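Cytochrome c (PDB 6RTE) acts as dihydro-heme d1 dehydrogenase (NirN), an oxidoreductase of heme d1 biosynthesis that combines a heme c with an eight-bladed beta-propeller. Local coordinates at residues V153-H158 against K490-Y495; D199-L204 against E215-L220; Q266-S271 against L286-E291; I362-D367 against I430-L435. One frame throughout, in Å; residues are numbered along the deposited sequence.

Interaction 1 (V153-H158 against K490-Y495); sequences VESGDH and KPSGKY
The pairing of Val153 and Glu154 with Pro491 to Gly493 is part of the closure of the beta-propeller ring, by which the C-terminal strand completes a four-stranded blade whose other three strands come from much earlier in the chain. The end-to-end directions, 174° apart, show that the two segments run antiparallel. Val153 uses both its backbone N and O toward the C-terminal strand: its N donates to Gly493 O at 3.0 Å, and its O accepts from Ser492 N at the same length. Glu154 and Pro491 follow as a non-hydrogen-bonded pair, with CA atoms 4.4 Å apart; the carboxylate of Glu154 leaves the contact for Thr161 and Arg173.

Past the strand end, Lys490 O takes two donors from one residue. Ser155 OG reaches Lys490 O at 2.7 Å in the carbonyl plane, whereas Ser155 N approaches that oxygen at 3.1 Å from well above the plane. The hydroxyl gets there because chi1 of 76° sets OG between the backbone N and the carbonyl carbon. Beside it, Lys490 CB packs on Gly156 CA at 3.6 Å before the rest of the lysine chain bends away. At the other end Val153 CG2 meets Tyr495 CE1 obliquely at 4.2 Å.

The join is therefore chiefly a backbone one, and the double grip on Lys490 O extends it into the turn, where a serine hydroxyl supplements the backbone N-H beyond the regular pairing.

Interaction 2 (D199-L204 against E215-L220); sequences DGWVTL and EVRAGL
Glu215 and Thr203 lie side by side at one end of this antiparallel hairpin, pointing the same way. Thr203 OG1 donates to Glu215 OE2 at 2.7 Å, which accepts on its anti lone pair, while Arg177 forms a salt bridge with the same oxygen.

Val216 comes next and forms the hydrogen-bonded pair with Val202: Val202 N donates to Val216 O at 2.7 Å and an almost straight 175°, and Val216 N returns a bond to Val202 O. Their side chains lie on the face opposite to that of Trp201 and Arg217.

Arg217 makes two kinds of side-chain contact. Its CB sits 3.6 Å from the centroid of the Trp201 six-membered ring and only 3° off the normal, a CH-pi contact over the middle of the face. With CG anti to the backbone N (chi1 -170°) and the chain extended to NE, the guanidinium is carried past the indole to Asp199 O. Arg217 NE at 2.9 Å and NH2 at 2.8 Å both grip Asp199 O, which lies near the guanidinium plane.

Ala218 N then bonds Gly200 O at 2.8 Å, and Gly219 O receives the CA-H of Gly200. At Leu220 the carbonyl shares a water with Asp199 OD1, whose partner oxygen OD2 binds Thr62 N.

Around the hairpin, helix 120-126 touches Trp201 and Val216, strand 243-248 of the next blade packs on Val216 and Ala218, and strand 192-197 flanks strand 201-206.

Interaction 3 (Q266-S271 against L286-E291); sequences QASRVS and LKDVHE
The guanidinium of Arg269 and the carboxylate of Asp288 meet edge to edge, their planes only 7° apart. Arg269 NE bonds Asp288 OD2 at 3.0 Å and Arg269 NH2 bonds Asp288 OD1 at 2.9 Å, each oxygen accepting on its syn lone pair, which defines a side-on, two-pronged salt bridge. Over one face of the guanidinium lies Lys287 CG, 3.5 Å from Arg269 NH2; Tyr239 adds a cation-pi contact.

The site is the open end of the propeller hairpin formed by strands 270-276 and 281-286, where one segment enters the first strand and the other turns from the second strand toward the third. A last non-hydrogen-bonded pair, Val270 with Leu286, marks the end of the antiparallel ladder; their side chains cross at a slant, Val270 CG2 3.9 Å from Leu286 CD2.

Asp288 serves the backbone as well as the arginine. Its OD2 also accepts from Arg269 N, on the anti side of the oxygen, so that two donors from one residue fix the carboxylate and hold it nearly coplanar with the guanidinium. The arginine folds round to meet it because its chain bends at chi3 (-70°). Such a doubly anchored pair is likely to keep the aspartate charged.

Val289 closes the other flank, its two methyls against Ser268 CB and CG1 also near Gln266 O.

Ser268 OG ties the two segments together: it accepts from Asp288 N at 2.9 Å and donates to Arg269 O. Lys287 N reaches that same Arg269 O at 2.9 Å, from the opposite face of the carbonyl plane to Ser268 OG.

Interaction 4 (I362-D367 against I430-L435); sequences IYWKRD and IDKQTL
Trp364 and Lys432 cross with the lysine chain lying over one face of the indole. Lys432 CG stands 3.8 Å from the centroid of the five-membered ring and 7° off its normal, the evidence for a CH-pi contact. The extended lysine then carries NZ beyond the ring to the carbonyls of Ser411 and His408. The indole also bonds to the backbone of the residue that packs on it: Trp364 NE1 donates to Lys432 O at 3.0 Å, with the oxygen tilted 22° out of the ring plane. At the ring edge, Trp364 CZ2 touches Leu435 CD2 at 4.0 Å.

Arg366 reaches out from the end of the strand with its chain extended as far as NE (chi1 179°). Leu435 comes at it from the opposite direction, CG lying 3.2 Å from Arg366 NE, a tight approach. NE and NH2 of Arg366 both lean on Gln433 O, NH2 at 2.8 Å, but the bonds are bent and weak. Gln433 folds back at chi2, which brings its NE2 over a face of the guanidinium, and from there NE2 makes a weak bond to Asp367 OD1, 2.9 Å away.

Residues 432-435 lie in the turn after strand 427-431, where Asp431 OD2 accepts from Gln433 N (an Asx turn) and from Thr434 N, together an Asx motif. The contact thus joins the first strand of one blade to a turn of the adjacent blade through side chains against carbonyls: an indole bond of ordinary length but bent, with weaker polar bonds toward the more exposed end.

All four contacts belong to the propeller, but they hold different parts of it. Interaction 1 closes the ring between chain ends far apart in sequence; interactions 2 and 3 each work within a hairpin of a single blade; interaction 4 bridges adjacent blades. Interaction 2 is the buried one; it and interaction 1 lie near the heme c. Interaction 2 combines strand ladder, ring packing and an arginine gripping a carbonyl. Interactions 1, 3 and 4 are only partly buried. Backbone bonds dominate interaction 1, a charged pair interaction 3, and weaker side-chain-to-carbonyl bonds interaction 4. Interactions 2 and 4 are the most widely separated, with centres about 39 Å apart on opposite sides of the chain's centre.

Interaction 1 (V153-H158 against K490-Y495)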
loop_
_atom_site.group_PDB
_atom_site.type_symbol
_atom_site.label_atom_id
_atom_site.label_comp_id
_atom_site.label_asym_id
_atom_site.label_seq_id
_atom_site.Cartn_x
_atom_site.Cartn_y
_atom_site.Cartn_z
ATOM N N VAL A 153 6.350 -7.340 -5.667
ATOM C CA VAL A 153 7.157 -6.255 -5.111
ATOM C C VAL A 153 8.310 -6.878 -4.330
ATOM O O VAL A 153 8.095 -7.622 -3.364
ATOM C CB VAL A 153 6.304 -5.331 -4.234
ATOM C CG1 VAL A 153 7.153 -4.238 -3.606
ATOM C CG2 VAL A 153 5.187 -4.679 -5.069
ATOM N N GLU A 154 9.537 -6.625 -4.785
ATOM C CA GLU A 154 10.742 -7.120 -4.108
ATOM C C GLU A 154 11.299 -5.958 -3.284
ATOM O O GLU A 154 12.111 -5.163 -3.763
ATOM C CB GLU A 154 11.760 -7.644 -5.112
ATOM C CG GLU A 154 11.295 -8.865 -5.888
ATOM C CD GLU A 154 12.303 -9.298 -6.938
ATOM O OE1 GLU A 154 12.124 -8.954 -8.135
ATOM O OE2 GLU A 154 13.276 -9.978 -6.563
ATOM N N SER A 155 10.843 -5.857 -2.036
ATOM C CA SER A 155 11.109 -4.653 -1.253
ATOM C C SER A 155 12.528 -4.606 -0.696
ATOM O O SER A 155 12.998 -3.523 -0.341
ATOM C CB SER A 155 10.090 -4.542 -0.119
ATOM O OG SER A 155 10.386 -5.449 0.932
ATOM N N GLY A 156 13.213 -5.744 -0.613
ATOM C CA GLY A 156 14.558 -5.756 -0.059
ATOM C C GLY A 156 15.568 -5.017 -0.916
ATOM O O GLY A 156 16.476 -4.364 -0.394
ATOM N N ASP A 157 15.444 -5.123 -2.243
ATOM C CA ASP A 157 16.338 -4.430 -3.165
ATOM C C ASP A 157 15.572 -3.532 -4.129
ATOM O O ASP A 157 16.130 -3.084 -5.133
ATOM C CB ASP A 157 17.213 -5.429 -3.934
ATOM C CG ASP A 157 16.431 -6.624 -4.472
ATOM O OD1 ASP A 157 15.180 -6.592 -4.476
ATOM O OD2 ASP A 157 17.087 -7.607 -4.895
ATOM N N HIS A 158 14.308 -3.254 -3.828
ATOM C CA HIS A 158 13.503 -2.287 -4.571
ATOM C C HIS A 158 13.493 -2.610 -6.063
ATOM O O HIS A 158 13.890 -1.818 -6.920
ATOM C CB HIS A 158 13.997 -0.876 -4.270
ATOM C CG HIS A 158 14.098 -0.610 -2.804
ATOM N ND1 HIS A 158 12.985 -0.464 -2.003
ATOM C CD2 HIS A 158 15.174 -0.555 -1.974
ATOM C CE1 HIS A 158 13.375 -0.288 -0.746
ATOM N NE2 HIS A 158 14.694 -0.342 -0.706
ATOM N N LYS A 490 13.271 -10.160 0.541
ATOM C CA LYS A 490 12.169 -9.481 1.211
ATOM C C LYS A 490 11.022 -9.187 0.252
ATOM O O LYS A 490 10.617 -8.027 0.101
ATOM C CB LYS A 490 12.662 -8.179 1.845
ATOM C CG LYS A 490 13.815 -8.383 2.788
ATOM C CD LYS A 490 13.381 -8.176 4.221
ATOM C CE LYS A 490 13.321 -6.704 4.551
ATOM N NZ LYS A 490 12.410 -6.438 5.693
ATOM N N PRO A 491 10.467 -10.201 -0.399
ATOM C CA PRO A 491 9.234 -9.984 -1.162
ATOM C C PRO A 491 8.117 -9.562 -0.220
ATOM O O PRO A 491 8.011 -10.056 0.902
ATOM C CB PRO A 491 8.957 -11.352 -1.794
ATOM C CG PRO A 491 9.564 -12.326 -0.810
ATOM C CD PRO A 491 10.797 -11.634 -0.260
ATOM N N SER A 492 7.288 -8.621 -0.673
ATOM C CA SER A 492 6.188 -8.143 0.147
ATOM C C SER A 492 4.890 -8.576 -0.534
ATOM O O SER A 492 4.533 -9.764 -0.466
ATOM C CB SER A 492 6.311 -6.632 0.381
ATOM O OG SER A 492 6.563 -5.951 -0.834
ATOM N N GLY A 493 4.170 -7.685 -1.186
ATOM C CA GLY A 493 2.932 -8.067 -1.842
ATOM C C GLY A 493 3.164 -8.615 -3.237
ATOM O O GLY A 493 4.160 -8.299 -3.893
ATOM N N LYS A 494 2.244 -9.486 -3.670
ATOM C CA LYS A 494 2.123 -9.876 -5.067
ATOM C C LYS A 494 0.655 -9.752 -5.454
ATOM O O LYS A 494 -0.244 -9.950 -4.629
ATOM C CB LYS A 494 2.652 -11.299 -5.347
ATOM C CG LYS A 494 1.741 -12.465 -4.959
ATOM C CD LYS A 494 1.504 -12.572 -3.450
ATOM C CE LYS A 494 2.789 -12.628 -2.659
ATOM N NZ LYS A 494 2.508 -12.975 -1.244
ATOM N N TYR A 495 0.421 -9.393 -6.711
ATOM C CA TYR A 495 -0.881 -8.900 -7.141
ATOM C C TYR A 495 -1.218 -9.519 -8.481
ATOM O O TYR A 495 -0.523 -9.282 -9.473
ATOM C CB TYR A 495 -0.865 -7.370 -7.205
ATOM C CG TYR A 495 -0.424 -6.776 -5.885
ATOM C CD1 TYR A 495 0.925 -6.646 -5.575
ATOM C CD2 TYR A 495 -1.351 -6.396 -4.928
ATOM C CE1 TYR A 495 1.337 -6.140 -4.365
ATOM C CE2 TYR A 495 -0.946 -5.883 -3.707
ATOM C CZ TYR A 495 0.401 -5.756 -3.431
ATOM O OH TYR A 495 0.821 -5.240 -2.219
#

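Interaction 2 (D199-L204 against E215-L220)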
loop_
_atom_site.group_PDB
_atom_site.type_symbol
_atom_site.label_atom_id
_atom_site.label_comp_id
_atom_site.label_asym_id
_atom_site.label_seq_id
_atom_site.Cartn_x
_atom_site.Cartn_y
_atom_site.Cartn_z
ATOM N N ASP A 199 8.532 8.418 -1.153
ATOM C CA ASP A 199 8.995 9.796 -1.302
ATOM C C ASP A 199 8.296 10.535 -2.434
ATOM O O ASP A 199 8.762 11.603 -2.851
ATOM C CB ASP A 199 10.514 9.800 -1.473
ATOM C CG ASP A 199 11.222 9.167 -0.287
ATOM O OD1 ASP A 199 10.634 9.192 0.821
ATOM O OD2 ASP A 199 12.345 8.638 -0.449
ATOM N N GLY A 200 7.183 10.000 -2.932
ATOM C CA GLY A 200 6.250 10.778 -3.737
ATOM C C GLY A 200 6.240 10.467 -5.217
ATOM O O GLY A 200 5.521 11.147 -5.962
ATOM N N TRP A 201 6.990 9.469 -5.667
ATOM C CA TRP A 201 7.091 9.168 -7.088
ATOM C C TRP A 201 5.989 8.206 -7.515
ATOM O O TRP A 201 5.690 7.229 -6.821
ATOM C CB TRP A 201 8.456 8.580 -7.423
ATOM C CG TRP A 201 9.539 9.603 -7.381
ATOM C CD1 TRP A 201 10.351 9.897 -6.315
ATOM C CD2 TRP A 201 9.919 10.491 -8.430
ATOM N NE1 TRP A 201 11.216 10.912 -6.648
ATOM C CE2 TRP A 201 10.972 11.297 -7.936
ATOM C CE3 TRP A 201 9.478 10.692 -9.735
ATOM C CZ2 TRP A 201 11.585 12.272 -8.708
ATOM C CZ3 TRP A 201 10.087 11.667 -10.500
ATOM C CH2 TRP A 201 11.130 12.439 -9.987
ATOM N N VAL A 202 5.380 8.499 -8.656
ATOM C CA VAL A 202 4.365 7.637 -9.254
ATOM C C VAL A 202 4.929 7.103 -10.565
ATOM O O VAL A 202 5.460 7.880 -11.374
ATOM C CB VAL A 202 3.046 8.388 -9.495
ATOM C CG1 VAL A 202 2.011 7.454 -10.114
ATOM C CG2 VAL A 202 2.522 8.994 -8.198
ATOM N N THR A 203 4.797 5.791 -10.779
ATOM C CA THR A 203 5.331 5.114 -11.955
ATOM C C THR A 203 4.193 4.414 -12.691
ATOM O O THR A 203 3.397 3.698 -12.078
ATOM C CB THR A 203 6.416 4.089 -11.567
ATOM O OG1 THR A 203 7.451 4.735 -10.809
ATOM C CG2 THR A 203 7.044 3.424 -12.806
ATOM N N LEU A 204 4.116 4.631 -14.003
ATOM C CA LEU A 204 3.178 3.937 -14.881
ATOM C C LEU A 204 3.950 2.923 -15.709
ATOM O O LEU A 204 4.903 3.282 -16.406
ATOM C CB LEU A 204 2.447 4.931 -15.783
ATOM C CG LEU A 204 1.558 4.357 -16.895
ATOM C CD1 LEU A 204 0.541 3.363 -16.349
ATOM C CD2 LEU A 204 0.874 5.508 -17.632
ATOM N N GLU A 215 6.728 8.635 -15.425
ATOM C CA GLU A 215 6.861 8.815 -13.993
ATOM C C GLU A 215 6.698 10.295 -13.672
ATOM O O GLU A 215 7.028 11.167 -14.481
ATOM C CB GLU A 215 8.218 8.342 -13.455
ATOM C CG GLU A 215 8.545 6.878 -13.750
ATOM C CD GLU A 215 9.788 6.425 -12.997
ATOM O OE1 GLU A 215 10.908 6.691 -13.494
ATOM O OE2 GLU A 215 9.640 5.839 -11.896
ATOM N N VAL A 216 6.194 10.569 -12.475
ATOM C CA VAL A 216 6.019 11.933 -12.006
ATOM C C VAL A 216 6.179 11.891 -10.494
ATOM O O VAL A 216 5.925 10.868 -9.853
ATOM C CB VAL A 216 4.662 12.525 -12.463
ATOM C CG1 VAL A 216 3.480 11.971 -11.667
ATOM C CG2 VAL A 216 4.678 14.055 -12.416
ATOM N N ARG A 217 6.671 12.986 -9.934
ATOM C CA ARG A 217 6.756 13.126 -8.486
ATOM C C ARG A 217 5.568 13.962 -8.036
ATOM O O ARG A 217 5.539 15.181 -8.247
ATOM C CB ARG A 217 8.063 13.755 -8.030
ATOM C CG ARG A 217 8.200 13.655 -6.499
ATOM C CD ARG A 217 9.520 14.228 -5.959
ATOM N NE ARG A 217 9.686 13.782 -4.586
ATOM C CZ ARG A 217 10.690 14.124 -3.791
ATOM N NH1 ARG A 217 11.631 14.941 -4.221
ATOM N NH2 ARG A 217 10.734 13.635 -2.560
ATOM N N ALA A 218 4.609 13.311 -7.403
ATOM C CA ALA A 218 3.369 13.961 -7.003
ATOM C C ALA A 218 3.448 14.640 -5.642
ATOM O O ALA A 218 2.632 15.526 -5.363
ATOM C CB ALA A 218 2.242 12.923 -6.992
ATOM N N GLY A 219 4.384 14.241 -4.796
ATOM C CA GLY A 219 4.512 14.826 -3.472
ATOM C C GLY A 219 5.876 14.528 -2.895
ATOM O O GLY A 219 6.768 14.041 -3.588
ATOM N N LEU A 220 6.032 14.839 -1.601
ATOM C CA LEU A 220 7.282 14.573 -0.896
ATOM C C LEU A 220 7.194 13.374 0.035
ATOM O O LEU A 220 8.209 12.728 0.293
ATOM C CB LEU A 220 7.694 15.807 -0.071
ATOM C CG LEU A 220 7.936 17.079 -0.882
ATOM C CD1 LEU A 220 8.273 18.256 0.047
ATOM C CD2 LEU A 220 9.053 16.868 -1.875
HETATM O O HOH W 1 9.261 11.042 2.161
#

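Interaction 3 (Q266-S271 against L286-E291)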
loop_
_atom_site.group_PDB
_atom_site.type_symbol
_atom_site.label_atom_id
_atom_site.label_comp_id
_atom_site.label_asym_id
_atom_site.label_seq_id
_atom_site.Cartn_x
_atom_site.Cartn_y
_atom_site.Cartn_z
ATOM N N GLN A 266 -8.921 24.107 8.009
ATOM C CA GLN A 266 -7.821 23.463 8.728
ATOM C C GLN A 266 -7.136 22.418 7.843
ATOM O O GLN A 266 -7.793 21.531 7.298
ATOM C CB GLN A 266 -8.321 22.806 10.014
ATOM C CG GLN A 266 -7.189 22.448 10.991
ATOM C CD GLN A 266 -7.677 22.055 12.382
ATOM O OE1 GLN A 266 -8.688 22.564 12.880
ATOM N NE2 GLN A 266 -6.948 21.146 13.019
ATOM N N ALA A 267 -5.811 22.524 7.724
ATOM C CA ALA A 267 -5.049 21.625 6.868
ATOM C C ALA A 267 -5.033 20.203 7.423
ATOM O O ALA A 267 -5.088 19.984 8.638
ATOM C CB ALA A 267 -3.610 22.123 6.732
ATOM N N SER A 268 -4.930 19.230 6.518
ATOM C CA SER A 268 -4.871 17.836 6.927
ATOM C C SER A 268 -3.961 17.041 6.007
ATOM O O SER A 268 -3.829 17.344 4.817
ATOM C CB SER A 268 -6.266 17.193 6.930
ATOM O OG SER A 268 -6.205 15.826 7.282
ATOM N N ARG A 269 -3.357 15.999 6.573
ATOM C CA ARG A 269 -2.761 14.940 5.782
ATOM C C ARG A 269 -3.861 14.046 5.214
ATOM O O ARG A 269 -4.934 13.906 5.802
ATOM C CB ARG A 269 -1.813 14.103 6.642
ATOM C CG ARG A 269 -0.641 14.873 7.210
ATOM C CD ARG A 269 0.106 14.060 8.269
ATOM N NE ARG A 269 -0.696 13.902 9.485
ATOM C CZ ARG A 269 -0.313 13.204 10.548
ATOM N NH1 ARG A 269 0.872 12.606 10.563
ATOM N NH2 ARG A 269 -1.113 13.119 11.599
ATOM N N VAL A 270 -3.595 13.459 4.052
ATOM C CA VAL A 270 -4.477 12.439 3.491
ATOM C C VAL A 270 -3.990 11.093 3.994
ATOM O O VAL A 270 -2.826 10.740 3.802
ATOM C CB VAL A 270 -4.490 12.477 1.953
ATOM C CG1 VAL A 270 -5.303 11.302 1.423
ATOM C CG2 VAL A 270 -5.079 13.797 1.454
ATOM N N SER A 271 -4.883 10.328 4.629
ATOM C CA SER A 271 -4.491 9.017 5.112
ATOM C C SER A 271 -4.465 7.981 3.987
ATOM O O SER A 271 -3.509 7.204 3.877
ATOM C CB SER A 271 -5.430 8.565 6.222
ATOM O OG SER A 271 -4.989 7.305 6.693
ATOM N N LEU A 286 -9.146 11.353 5.606
ATOM C CA LEU A 286 -8.334 12.481 6.059
ATOM C C LEU A 286 -7.841 12.263 7.487
ATOM O O LEU A 286 -8.621 11.959 8.394
ATOM C CB LEU A 286 -9.126 13.789 5.979
ATOM C CG LEU A 286 -9.496 14.179 4.553
ATOM C CD1 LEU A 286 -10.397 15.399 4.551
ATOM C CD2 LEU A 286 -8.235 14.434 3.690
ATOM N N LYS A 287 -6.541 12.478 7.684
ATOM C CA LYS A 287 -5.886 12.129 8.940
ATOM C C LYS A 287 -6.273 13.069 10.077
ATOM O O LYS A 287 -6.450 12.624 11.218
ATOM C CB LYS A 287 -4.368 12.156 8.717
ATOM C CG LYS A 287 -3.539 11.477 9.752
ATOM C CD LYS A 287 -3.774 9.989 9.742
ATOM C CE LYS A 287 -2.982 9.338 10.853
ATOM N NZ LYS A 287 -3.623 8.075 11.284
ATOM N N ASP A 288 -6.417 14.367 9.800
ATOM C CA ASP A 288 -6.339 15.381 10.854
ATOM C C ASP A 288 -7.573 16.258 10.983
ATOM O O ASP A 288 -7.562 17.204 11.780
ATOM C CB ASP A 288 -5.115 16.268 10.619
ATOM C CG ASP A 288 -3.859 15.470 10.521
ATOM O OD1 ASP A 288 -3.543 14.764 11.499
ATOM O OD2 ASP A 288 -3.215 15.521 9.455
ATOM N N VAL A 289 -8.643 15.971 10.250
ATOM C CA VAL A 289 -9.876 16.734 10.364
ATOM C C VAL A 289 -11.047 15.761 10.468
ATOM O O VAL A 289 -10.940 14.579 10.133
ATOM C CB VAL A 289 -10.073 17.695 9.168
ATOM C CG1 VAL A 289 -9.033 18.819 9.226
ATOM C CG2 VAL A 289 -9.979 16.940 7.855
ATOM N N HIS A 290 -12.178 16.285 10.928
ATOM C CA HIS A 290 -13.391 15.484 11.086
ATOM C C HIS A 290 -14.230 15.463 9.821
ATOM O O HIS A 290 -15.434 15.720 9.864
ATOM C CB HIS A 290 -14.208 16.023 12.253
ATOM C CG HIS A 290 -13.492 15.954 13.554
ATOM N ND1 HIS A 290 -13.746 14.977 14.487
ATOM C CD2 HIS A 290 -12.508 16.728 14.073
ATOM C CE1 HIS A 290 -12.968 15.164 15.539
ATOM N NE2 HIS A 290 -12.205 16.217 15.309
ATOM N N GLU A 291 -13.588 15.142 8.693
ATOM C CA GLU A 291 -14.257 15.041 7.406
ATOM C C GLU A 291 -13.742 13.821 6.666
ATOM O O GLU A 291 -12.586 13.423 6.816
ATOM C CB GLU A 291 -14.009 16.266 6.514
ATOM C CG GLU A 291 -14.952 17.412 6.735
ATOM C CD GLU A 291 -14.631 18.610 5.865
ATOM O OE1 GLU A 291 -13.950 18.453 4.815
ATOM O OE2 GLU A 291 -15.069 19.708 6.242
#

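Interaction 4 (I362-D367 against I430-L435)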
loop_
_atom_site.group_PDB
_atom_site.type_symbol
_atom_site.label_atom_id
_atom_site.label_comp_id
_atom_site.label_asym_id
_atom_site.label_seq_id
_atom_site.Cartn_x
_atom_site.Cartn_y
_atom_site.Cartn_z
ATOM N N ILE A 362 -12.150 -8.844 4.949
ATOM C CA ILE A 362 -12.756 -9.393 3.747
ATOM C C ILE A 362 -14.159 -9.896 4.063
ATOM O O ILE A 362 -14.524 -10.123 5.223
ATOM C CB ILE A 362 -11.908 -10.527 3.128
ATOM C CG1 ILE A 362 -11.790 -11.705 4.089
ATOM C CG2 ILE A 362 -10.527 -10.001 2.769
ATOM C CD1 ILE A 362 -11.274 -12.979 3.433
ATOM N N TYR A 363 -14.932 -10.070 2.998
ATOM C CA TYR A 363 -16.333 -10.454 3.068
ATOM C C TYR A 363 -16.526 -11.776 2.345
ATOM O O TYR A 363 -15.803 -12.094 1.397
ATOM C CB TYR A 363 -17.229 -9.377 2.426
ATOM C CG TYR A 363 -17.058 -8.001 3.014
ATOM C CD1 TYR A 363 -15.936 -7.232 2.721
ATOM C CD2 TYR A 363 -18.022 -7.457 3.858
ATOM C CE1 TYR A 363 -15.774 -5.963 3.259
ATOM C CE2 TYR A 363 -17.872 -6.187 4.393
ATOM C CZ TYR A 363 -16.748 -5.445 4.091
ATOM O OH TYR A 363 -16.589 -4.188 4.626
ATOM N N TRP A 364 -17.500 -12.552 2.806
ATOM C CA TRP A 364 -17.916 -13.750 2.090
ATOM C C TRP A 364 -19.286 -14.160 2.609
ATOM O O TRP A 364 -19.772 -13.640 3.616
ATOM C CB TRP A 364 -16.887 -14.882 2.232
ATOM C CG TRP A 364 -16.831 -15.537 3.580
ATOM C CD1 TRP A 364 -17.644 -16.533 4.042
ATOM C CD2 TRP A 364 -15.897 -15.261 4.633
ATOM N NE1 TRP A 364 -17.282 -16.885 5.319
ATOM C CE2 TRP A 364 -16.214 -16.120 5.706
ATOM C CE3 TRP A 364 -14.828 -14.370 4.775
ATOM C CZ2 TRP A 364 -15.501 -16.114 6.907
ATOM C CZ3 TRP A 364 -14.120 -14.363 5.973
ATOM C CH2 TRP A 364 -14.460 -15.231 7.019
ATOM N N LYS A 365 -19.914 -15.091 1.897
ATOM C CA LYS A 365 -21.257 -15.545 2.238
ATOM C C LYS A 365 -21.162 -16.796 3.101
ATOM O O LYS A 365 -20.543 -17.789 2.704
ATOM C CB LYS A 365 -22.075 -15.813 0.977
ATOM C CG LYS A 365 -22.101 -14.637 0.007
ATOM C CD LYS A 365 -23.316 -14.684 -0.905
ATOM C CE LYS A 365 -24.555 -14.141 -0.208
ATOM N NZ LYS A 365 -24.497 -12.660 -0.056
ATOM N N ARG A 366 -21.771 -16.740 4.284
ATOM C CA ARG A 366 -21.797 -17.852 5.229
ATOM C C ARG A 366 -23.251 -18.101 5.604
ATOM O O ARG A 366 -23.860 -17.286 6.305
ATOM C CB ARG A 366 -20.957 -17.542 6.465
ATOM C CG ARG A 366 -20.942 -18.633 7.520
ATOM C CD ARG A 366 -20.396 -18.096 8.835
ATOM N NE ARG A 366 -20.089 -19.159 9.788
ATOM C CZ ARG A 366 -20.959 -19.671 10.656
ATOM N NH1 ARG A 366 -22.209 -19.225 10.699
ATOM N NH2 ARG A 366 -20.576 -20.636 11.481
ATOM N N ASP A 367 -23.802 -19.226 5.147
ATOM C CA ASP A 367 -25.219 -19.541 5.339
ATOM C C ASP A 367 -26.105 -18.516 4.632
ATOM O O ASP A 367 -27.111 -18.056 5.174
ATOM C CB ASP A 367 -25.578 -19.632 6.826
ATOM C CG ASP A 367 -24.946 -20.832 7.506
ATOM O OD1 ASP A 367 -24.648 -21.824 6.807
ATOM O OD2 ASP A 367 -24.754 -20.786 8.741
ATOM N N ILE A 430 -8.640 -20.171 7.760
ATOM C CA ILE A 430 -9.874 -20.172 8.535
ATOM C C ILE A 430 -11.004 -20.665 7.642
ATOM O O ILE A 430 -11.337 -20.026 6.639
ATOM C CB ILE A 430 -10.184 -18.772 9.089
ATOM C CG1 ILE A 430 -9.063 -18.314 10.028
ATOM C CG2 ILE A 430 -11.531 -18.763 9.808
ATOM C CD1 ILE A 430 -9.213 -16.887 10.525
ATOM N N ASP A 431 -11.594 -21.802 8.006
ATOM C CA ASP A 431 -12.716 -22.344 7.251
ATOM C C ASP A 431 -13.857 -21.334 7.213
ATOM O O ASP A 431 -14.304 -20.848 8.257
ATOM C CB ASP A 431 -13.180 -23.658 7.882
ATOM C CG ASP A 431 -14.233 -24.367 7.052
ATOM O OD1 ASP A 431 -13.859 -25.162 6.163
ATOM O OD2 ASP A 431 -15.436 -24.126 7.284
ATOM N N LYS A 432 -14.327 -21.016 6.004
ATOM C CA LYS A 432 -15.337 -19.972 5.851
ATOM C C LYS A 432 -16.651 -20.324 6.531
ATOM O O LYS A 432 -17.442 -19.422 6.832
ATOM C CB LYS A 432 -15.606 -19.694 4.371
ATOM C CG LYS A 432 -14.513 -18.935 3.646
ATOM C CD LYS A 432 -14.888 -18.756 2.187
ATOM C CE LYS A 432 -13.800 -18.052 1.409
ATOM N NZ LYS A 432 -14.088 -18.028 -0.055
ATOM N N GLN A 433 -16.909 -21.611 6.766
ATOM C CA GLN A 433 -18.162 -22.057 7.363
ATOM C C GLN A 433 -18.034 -22.300 8.862
ATOM O O GLN A 433 -18.798 -21.734 9.649
ATOM C CB GLN A 433 -18.643 -23.332 6.659
ATOM C CG GLN A 433 -20.115 -23.659 6.880
ATOM C CD GLN A 433 -21.044 -22.595 6.323
ATOM O OE1 GLN A 433 -21.075 -22.351 5.115
ATOM N NE2 GLN A 433 -21.801 -21.950 7.205
ATOM N N THR A 434 -17.070 -23.123 9.276
ATOM C CA THR A 434 -16.915 -23.423 10.696
ATOM C C THR A 434 -16.344 -22.237 11.466
ATOM O O THR A 434 -16.570 -22.117 12.674
ATOM C CB THR A 434 -16.018 -24.649 10.885
ATOM O OG1 THR A 434 -14.654 -24.294 10.627
ATOM C CG2 THR A 434 -16.427 -25.776 9.939
ATOM N N LEU A 435 -15.607 -21.353 10.789
ATOM C CA LEU A 435 -14.976 -20.196 11.426
ATOM C C LEU A 435 -13.928 -20.633 12.448
ATOM O O LEU A 435 -13.821 -20.068 13.540
ATOM C CB LEU A 435 -16.015 -19.283 12.081
ATOM C CG LEU A 435 -17.210 -18.874 11.219
ATOM C CD1 LEU A 435 -17.913 -17.673 11.836
ATOM C CD2 LEU A 435 -16.793 -18.582 9.780
#